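Local coordinates for protein hemoglobin chain d1 (PDB 1X9F) that probably binds and carries oxygen, as a heme-containing globin of the earthworm Lumbricus terrestris, at residues Lys11-Ser16 and Gly126-Cys131; Glu30-Ile35 and Ala44-Val49. All coordinates share one frame; numbering follows the deposited sequence.

Contact 1: Lys11-Ser16 and Gly126-Cys131; sequences KLQWAS and GAWHDC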
loop_
_atom_site.group_PDB
_atom_site.type_symbol
_atom_site.label_atom_id
_atom_site.label_comp_id
_atom_site.label_asym_id
_atom_site.label_seq_id
_atom_site.Cartn_x
_atom_site.Cartn_y
_atom_site.Cartn_z
ATOM N N LYS D 11 -19.429 16.446 6.276
ATOM C CA LYS D 11 -20.295 15.306 5.975
ATOM C C LYS D 11 -19.689 14.404 4.889
ATOM O O LYS D 11 -19.614 13.186 5.058
ATOM C CB LYS D 11 -21.698 15.762 5.555
ATOM C CG LYS D 11 -22.505 16.438 6.684
ATOM C CD LYS D 11 -23.856 16.874 6.087
ATOM C CE LYS D 11 -24.693 17.648 7.094
ATOM N NZ LYS D 11 -25.290 16.756 8.124
ATOM N N LEU D 12 -19.255 15.018 3.788
ATOM C CA LEU D 12 -18.687 14.304 2.643
ATOM C C LEU D 12 -17.403 13.561 2.979
ATOM O O LEU D 12 -17.254 12.376 2.655
ATOM C CB LEU D 12 -18.420 15.291 1.505
ATOM C CG LEU D 12 -19.469 15.460 0.401
ATOM C CD1 LEU D 12 -20.913 15.174 0.856
ATOM C CD2 LEU D 12 -19.348 16.857 -0.204
ATOM N N GLN D 13 -16.483 14.264 3.638
ATOM C CA GLN D 13 -15.182 13.705 3.986
ATOM C C GLN D 13 -15.308 12.616 5.035
ATOM O O GLN D 13 -14.533 11.656 5.043
ATOM C CB GLN D 13 -14.231 14.799 4.467
ATOM C CG GLN D 13 -13.868 15.794 3.385
ATOM C CD GLN D 13 -12.573 16.520 3.661
ATOM O OE1 GLN D 13 -12.301 16.927 4.794
ATOM N NE2 GLN D 13 -11.766 16.687 2.624
ATOM N N TRP D 14 -16.286 12.776 5.919
ATOM C CA TRP D 14 -16.567 11.771 6.918
ATOM C C TRP D 14 -17.031 10.487 6.258
ATOM O O TRP D 14 -16.596 9.401 6.642
ATOM C CB TRP D 14 -17.646 12.261 7.864
ATOM C CG TRP D 14 -18.002 11.259 8.888
ATOM C CD1 TRP D 14 -19.239 10.754 9.135
ATOM C CD2 TRP D 14 -17.114 10.625 9.816
ATOM N NE1 TRP D 14 -19.187 9.855 10.176
ATOM C CE2 TRP D 14 -17.892 9.753 10.611
ATOM C CE3 TRP D 14 -15.733 10.712 10.068
ATOM C CZ2 TRP D 14 -17.340 8.965 11.631
ATOM C CZ3 TRP D 14 -15.182 9.927 11.083
ATOM C CH2 TRP D 14 -15.990 9.065 11.851
ATOM N N ALA D 15 -17.913 10.619 5.270
ATOM C CA ALA D 15 -18.404 9.471 4.519
ATOM C C ALA D 15 -17.258 8.615 3.972
ATOM O O ALA D 15 -17.352 7.386 3.987
ATOM C CB ALA D 15 -19.338 9.911 3.403
ATOM N N SER D 16 -16.178 9.247 3.508
ATOM C CA SER D 16 -15.027 8.491 3.002
ATOM C C SER D 16 -14.166 7.944 4.121
ATOM O O SER D 16 -13.848 6.757 4.124
ATOM C CB SER D 16 -14.152 9.337 2.071
ATOM O OG SER D 16 -14.972 10.119 1.205
ATOM N N GLY D 126 -9.701 23.182 8.489
ATOM C CA GLY D 126 -10.492 24.336 8.913
ATOM C C GLY D 126 -11.937 23.960 9.186
ATOM O O GLY D 126 -12.458 24.211 10.276
ATOM N N ALA D 127 -12.575 23.337 8.195
ATOM C CA ALA D 127 -13.974 22.934 8.310
ATOM C C ALA D 127 -14.156 21.947 9.453
ATOM O O ALA D 127 -15.028 22.137 10.295
ATOM C CB ALA D 127 -14.478 22.344 7.001
ATOM N N TRP D 128 -13.324 20.908 9.490
ATOM C CA TRP D 128 -13.394 19.920 10.565
ATOM C C TRP D 128 -13.266 20.556 11.916
ATOM O O TRP D 128 -14.122 20.360 12.783
ATOM C CB TRP D 128 -12.331 18.846 10.410
ATOM C CG TRP D 128 -12.796 17.830 9.504
ATOM C CD1 TRP D 128 -12.651 17.830 8.157
ATOM C CD2 TRP D 128 -13.566 16.669 9.832
ATOM N NE1 TRP D 128 -13.252 16.719 7.618
ATOM C CE2 TRP D 128 -13.825 15.991 8.626
ATOM C CE3 TRP D 128 -14.049 16.118 11.028
ATOM C CZ2 TRP D 128 -14.542 14.791 8.575
ATOM C CZ3 TRP D 128 -14.771 14.925 10.976
ATOM C CH2 TRP D 128 -15.007 14.276 9.757
ATOM N N HIS D 129 -12.205 21.335 12.084
ATOM C CA HIS D 129 -11.923 21.952 13.358
ATOM C C HIS D 129 -13.068 22.802 13.871
ATOM O O HIS D 129 -13.448 22.691 15.032
ATOM C CB HIS D 129 -10.665 22.790 13.279
ATOM C CG HIS D 129 -10.070 23.066 14.614
ATOM N ND1 HIS D 129 -9.272 22.152 15.266
ATOM C CD2 HIS D 129 -10.194 24.125 15.446
ATOM C CE1 HIS D 129 -8.909 22.648 16.435
ATOM N NE2 HIS D 129 -9.454 23.844 16.568
ATOM N N ASP D 130 -13.602 23.663 13.012
ATOM C CA ASP D 130 -14.759 24.457 13.378
ATOM C C ASP D 130 -15.879 23.522 13.797
ATOM O O ASP D 130 -16.374 23.589 14.927
ATOM C CB ASP D 130 -15.224 25.312 12.196
ATOM C CG ASP D 130 -14.267 26.443 11.877
ATOM O OD1 ASP D 130 -14.472 27.118 10.847
ATOM O OD2 ASP D 130 -13.288 26.739 12.595
ATOM N N CYS D 131 -16.235 22.629 12.868
ATOM C CA CYS D 131 -17.414 21.775 12.971
ATOM C C CYS D 131 -17.460 20.809 14.154
ATOM O O CYS D 131 -18.452 20.772 14.886
ATOM C CB CYS D 131 -17.558 20.989 11.675
ATOM S SG CYS D 131 -19.166 21.199 10.913
#
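In the globin fold the first and last helices, A and H, pack against each other, and here they meet through Gln13 and Trp14 on helix 4-18 and Trp128 on helix 125-139. The closest pair of CA atoms, those of Gln13 and Trp128, is 9.2 Å apart. The large indole of Trp128 bridges that gap. Its CG stands anti to its carbonyl carbon (chi1 -84°), which brings the end of the ring toward the A helix. Its NE1 gives a hydrogen bond of 3.0 Å to Gln13 OE1. The bond is bent, with 142° at the hydrogen, yet the acceptor lies close to the indole plane. The nitrogen comes in the carbonyl plane, on a lone pair of the amide oxygen. Gln13 CB also lies at the indole edge, 3.8 Å from Trp128 NE1. The same Gln13 OE1 accepts the backbone N-H of Asp124, so two donors grip it. Gln13 NE2 gives to His122 O and to Asp129 of the neighbouring Globin III chain, which fixes the rotation of the amide. The rest of the meeting is apolar. The side chains of Trp14 and Trp128 cross at about a right angle. Trp128 CH2 lies 3.7 Å from Trp14 CE3 and 3.8 Å from Trp14 CB. With an alanine in place of Trp128, a gap would probably open between the A and H helices and Gln13 OE1 would lose one of its two donors. The site is buried. Trp14 packs on Leu67, Leu70 and Ile74 of helix 57-75 and bonds through NE1 to Asp71, while Trp128 also touches Ile74 and rests on Leu112 and Leu115 of helix 101-119.

Contact 2: Glu30-Ile35 and Ala44-Val49; sequences ELWRDI and APFSRV. With HEM (protoporphyrin IX containing Fe), chain T; CMO (carbon monoxide), chain U.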
loop_
_atom_site.group_PDB
_atom_site.type_symbol
_atom_site.label_atom_id
_atom_site.label_comp_id
_atom_site.label_asym_id
_atom_site.label_seq_id
_atom_site.Cartn_x
_atom_site.Cartn_y
_atom_site.Cartn_z
ATOM N N GLU D 30 -7.239 2.451 15.652
ATOM C CA GLU D 30 -6.104 3.323 15.388
ATOM C C GLU D 30 -6.250 4.625 16.158
ATOM O O GLU D 30 -5.284 5.122 16.746
ATOM C CB GLU D 30 -5.983 3.613 13.896
ATOM C CG GLU D 30 -4.703 4.346 13.524
ATOM C CD GLU D 30 -4.603 4.629 12.040
ATOM O OE1 GLU D 30 -5.231 3.900 11.238
ATOM O OE2 GLU D 30 -3.888 5.584 11.665
ATOM N N LEU D 31 -7.468 5.161 16.148
ATOM C CA LEU D 31 -7.798 6.365 16.889
ATOM C C LEU D 31 -7.529 6.203 18.379
ATOM O O LEU D 31 -6.758 6.983 18.936
ATOM C CB LEU D 31 -9.252 6.792 16.634
ATOM C CG LEU D 31 -9.861 7.926 17.476
ATOM C CD1 LEU D 31 -9.089 9.224 17.305
ATOM C CD2 LEU D 31 -11.325 8.133 17.116
ATOM N N TRP D 32 -8.143 5.206 19.021
ATOM C CA TRP D 32 -7.971 5.033 20.471
ATOM C C TRP D 32 -6.574 4.655 20.892
ATOM O O TRP D 32 -6.140 5.018 21.984
ATOM C CB TRP D 32 -8.987 4.053 21.055
ATOM C CG TRP D 32 -10.284 4.694 21.100
ATOM C CD1 TRP D 32 -11.326 4.463 20.267
ATOM C CD2 TRP D 32 -10.682 5.751 21.969
ATOM N NE1 TRP D 32 -12.373 5.300 20.575
ATOM C CE2 TRP D 32 -11.999 6.101 21.621
ATOM C CE3 TRP D 32 -10.061 6.436 23.025
ATOM C CZ2 TRP D 32 -12.703 7.096 22.282
ATOM C CZ3 TRP D 32 -10.765 7.430 23.685
ATOM C CH2 TRP D 32 -12.074 7.746 23.314
ATOM N N ARG D 33 -5.866 3.931 20.035
ATOM C CA ARG D 33 -4.503 3.570 20.361
ATOM C C ARG D 33 -3.626 4.810 20.432
ATOM O O ARG D 33 -2.826 4.951 21.356
ATOM C CB ARG D 33 -3.927 2.585 19.365
ATOM C CG ARG D 33 -2.645 1.990 19.886
ATOM C CD ARG D 33 -2.012 1.012 18.964
ATOM N NE ARG D 33 -1.596 1.645 17.720
ATOM C CZ ARG D 33 -0.964 1.011 16.745
ATOM N NH1 ARG D 33 -0.668 -0.280 16.864
ATOM N NH2 ARG D 33 -0.619 1.665 15.643
ATOM N N ASP D 34 -3.791 5.703 19.455
ATOM C CA ASP D 34 -3.092 6.986 19.427
ATOM C C ASP D 34 -3.377 7.794 20.684
ATOM O O ASP D 34 -2.452 8.256 21.354
ATOM C CB ASP D 34 -3.508 7.795 18.196
ATOM C CG ASP D 34 -2.762 7.390 16.931
ATOM O OD1 ASP D 34 -2.057 6.353 16.927
ATOM O OD2 ASP D 34 -2.831 8.058 15.876
ATOM N N ILE D 35 -4.664 7.954 20.990
ATOM C CA ILE D 35 -5.127 8.698 22.157
ATOM C C ILE D 35 -4.525 8.142 23.447
ATOM O O ILE D 35 -3.847 8.865 24.184
ATOM C CB ILE D 35 -6.675 8.690 22.210
ATOM C CG1 ILE D 35 -7.248 9.583 21.104
ATOM C CG2 ILE D 35 -7.183 9.136 23.578
ATOM C CD1 ILE D 35 -8.768 9.564 20.992
ATOM N N ALA D 44 -8.363 4.670 32.481
ATOM C CA ALA D 44 -9.034 4.534 33.770
ATOM C C ALA D 44 -10.561 4.541 33.639
ATOM O O ALA D 44 -11.219 3.613 34.135
ATOM C CB ALA D 44 -8.550 5.604 34.756
ATOM N N PRO D 45 -11.131 5.548 32.975
ATOM C CA PRO D 45 -12.572 5.576 32.775
ATOM C C PRO D 45 -13.088 4.477 31.839
ATOM O O PRO D 45 -14.291 4.225 31.819
ATOM C CB PRO D 45 -12.816 6.961 32.170
ATOM C CG PRO D 45 -11.548 7.308 31.516
ATOM C CD PRO D 45 -10.478 6.733 32.387
ATOM N N PHE D 46 -12.196 3.825 31.085
ATOM C CA PHE D 46 -12.591 2.744 30.159
ATOM C C PHE D 46 -12.509 1.363 30.798
ATOM O O PHE D 46 -12.389 0.332 30.120
ATOM C CB PHE D 46 -11.746 2.794 28.887
ATOM C CG PHE D 46 -12.054 3.967 28.014
ATOM C CD1 PHE D 46 -11.037 4.641 27.356
ATOM C CD2 PHE D 46 -13.365 4.407 27.861
ATOM C CE1 PHE D 46 -11.323 5.724 26.554
ATOM C CE2 PHE D 46 -13.654 5.491 27.066
ATOM C CZ PHE D 46 -12.632 6.152 26.409
ATOM N N SER D 47 -12.588 1.365 32.124
ATOM C CA SER D 47 -12.423 0.174 32.943
ATOM C C SER D 47 -13.466 -0.905 32.650
ATOM O O SER D 47 -13.153 -2.098 32.629
ATOM C CB SER D 47 -12.467 0.573 34.421
ATOM O OG SER D 47 -12.760 -0.533 35.257
ATOM N N ARG D 48 -14.706 -0.474 32.434
ATOM C CA ARG D 48 -15.827 -1.368 32.158
ATOM C C ARG D 48 -15.789 -1.942 30.733
ATOM O O ARG D 48 -16.470 -2.924 30.440
ATOM C CB ARG D 48 -17.148 -0.623 32.409
ATOM C CG ARG D 48 -18.329 -1.485 32.868
ATOM C CD ARG D 48 -19.223 -2.029 31.740
ATOM N NE ARG D 48 -19.877 -0.973 30.959
ATOM C CZ ARG D 48 -20.512 -1.160 29.800
ATOM N NH1 ARG D 48 -20.596 -2.370 29.258
ATOM N NH2 ARG D 48 -21.069 -0.126 29.178
ATOM N N VAL D 49 -14.988 -1.346 29.853
ATOM C CA VAL D 49 -14.953 -1.773 28.452
ATOM C C VAL D 49 -13.591 -2.309 27.988
ATOM O O VAL D 49 -13.293 -2.289 26.793
ATOM C CB VAL D 49 -15.447 -0.649 27.492
ATOM C CG1 VAL D 49 -16.916 -0.316 27.750
ATOM C CG2 VAL D 49 -14.573 0.608 27.601
HETATM C CHA HEM T . -19.305 6.095 26.168
HETATM C CHB HEM T . -19.628 9.045 22.310
HETATM C CHC HEM T . -15.401 11.189 23.532
HETATM C CHD HEM T . -15.300 8.451 27.618
HETATM C C1A HEM T . -19.725 6.686 24.903
HETATM C C2A HEM T . -20.851 6.192 24.274
HETATM C C3A HEM T . -21.008 7.035 23.091
HETATM C C4A HEM T . -19.864 7.955 23.253
HETATM C CMA HEM T . -22.064 6.967 22.013
HETATM C CAA HEM T . -21.677 5.009 24.697
HETATM C CBA HEM T . -22.973 5.367 25.391
HETATM C CGA HEM T . -23.658 4.032 25.596
HETATM O O1A HEM T . -24.118 3.412 24.609
HETATM O O2A HEM T . -23.728 3.591 26.762
HETATM C C1B HEM T . -18.470 9.934 22.322
HETATM C C2B HEM T . -18.260 10.834 21.291
HETATM C C3B HEM T . -17.077 11.376 21.677
HETATM C C4B HEM T . -16.653 10.837 22.859
HETATM C CMB HEM T . -19.099 11.143 20.065
HETATM C CAB HEM T . -16.526 12.341 20.958
HETATM C CBB HEM T . -16.150 13.438 20.257
HETATM C C1C HEM T . -14.965 10.573 24.794
HETATM C C2C HEM T . -13.769 10.940 25.382
HETATM C C3C HEM T . -13.750 10.186 26.520
HETATM C C4C HEM T . -14.889 9.382 26.539
HETATM C CMC HEM T . -12.741 11.953 24.922
HETATM C CAC HEM T . -12.572 10.272 27.434
HETATM C CBC HEM T . -12.605 9.768 28.753
HETATM C C1D HEM T . -16.466 7.541 27.621
HETATM C C2D HEM T . -16.686 6.594 28.627
HETATM C C3D HEM T . -17.812 5.902 28.241
HETATM C C4D HEM T . -18.179 6.556 26.976
HETATM C CMD HEM T . -15.863 6.373 29.871
HETATM C CAD HEM T . -18.548 4.786 28.939
HETATM C CBD HEM T . -17.972 3.419 28.588
HETATM C CGD HEM T . -18.839 2.417 29.316
HETATM O O1D HEM T . -20.027 2.276 28.954
HETATM O O2D HEM T . -18.331 1.779 30.261
HETATM N NA HEM T . -19.109 7.763 24.361
HETATM N NB HEM T . -17.514 9.889 23.291
HETATM N NC HEM T . -15.692 9.645 25.481
HETATM N ND HEM T . -17.342 7.536 26.592
HETATM FE FE HEM T . -17.423 8.730 24.953
HETATM C C CMO U . -16.002 7.366 23.811
HETATM O O CMO U . -14.902 6.757 24.258
#
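Trp32 and Phe46 meet as an edge-to-face aromatic pair. The edge of Phe46 points at the face of the six-membered ring of Trp32. The ring centroids are 5.0 Å apart and the planes stand at 87°. Phe46 CE1 comes nearest, 3.4 Å from Trp32 CZ3, with Phe46 CZ beside it. In both residues CB already points toward the other segment, and CG lies beside the backbone N (chi1 -74° in Trp32, -70° in Phe46). Ile35 CD1 sits over Trp32, offset toward the rim of its ring. Phe59 makes a further edge-to-face contact with Trp32.

This is the distal side of a globin heme pocket, where helix 21-38 faces the loop that leads on to helix 57-75. The pair borders the bound carbon monoxide. Trp32 CZ2 is 3.0 Å from its oxygen, and Phe46 CZ is 3.2 Å from that oxygen. Carbon monoxide is hydrogen-bonded to His62 NE2, and the His62 ring meets that of Phe46.

Apolar contacts tie the loop to the porphyrin. Phe46 CE2 lies 3.4 Å from the heme methine carbon CHD, and Phe46 CD2 approaches the methyl CMD. Pro45 CG rests near the heme vinyl carbon CBC.

The polar contacts are at one heme propionate. Arg48 bends at chi2 and chi3, and its guanidinium reaches both oxygens through weak hydrogen bonds. NE of Arg48 gives to heme O2D at 3.2 Å, and NH2 of Arg48 to heme O1D at 2.6 Å. Heme O1D lies at the guanidinium edge, near its plane. Val49 CG1 lies over one face, above the centre, and touches the carboxylate.

In the fold
The two contacts lie on opposite sides of the chain's centre, each about 12 Å from it. Their own centres are about 23 Å apart, and their nearest atoms come within about 7 Å without touching. Along the chain the order is 11-16, 30-35, 44-49, 126-131. Contact 1 thus joins the two ends of the globin. Contact 2 is local in sequence, with eight residues between its segments, and falls between those of contact 1. They share no helix, but helix 4-18 of contact 1 is followed directly by helix 21-38 of contact 2. Helices 57-75 and 101-119 pack against both. Contact 1 joins helices by side-chain packing, whereas contact 2 lines the heme and ligand pocket.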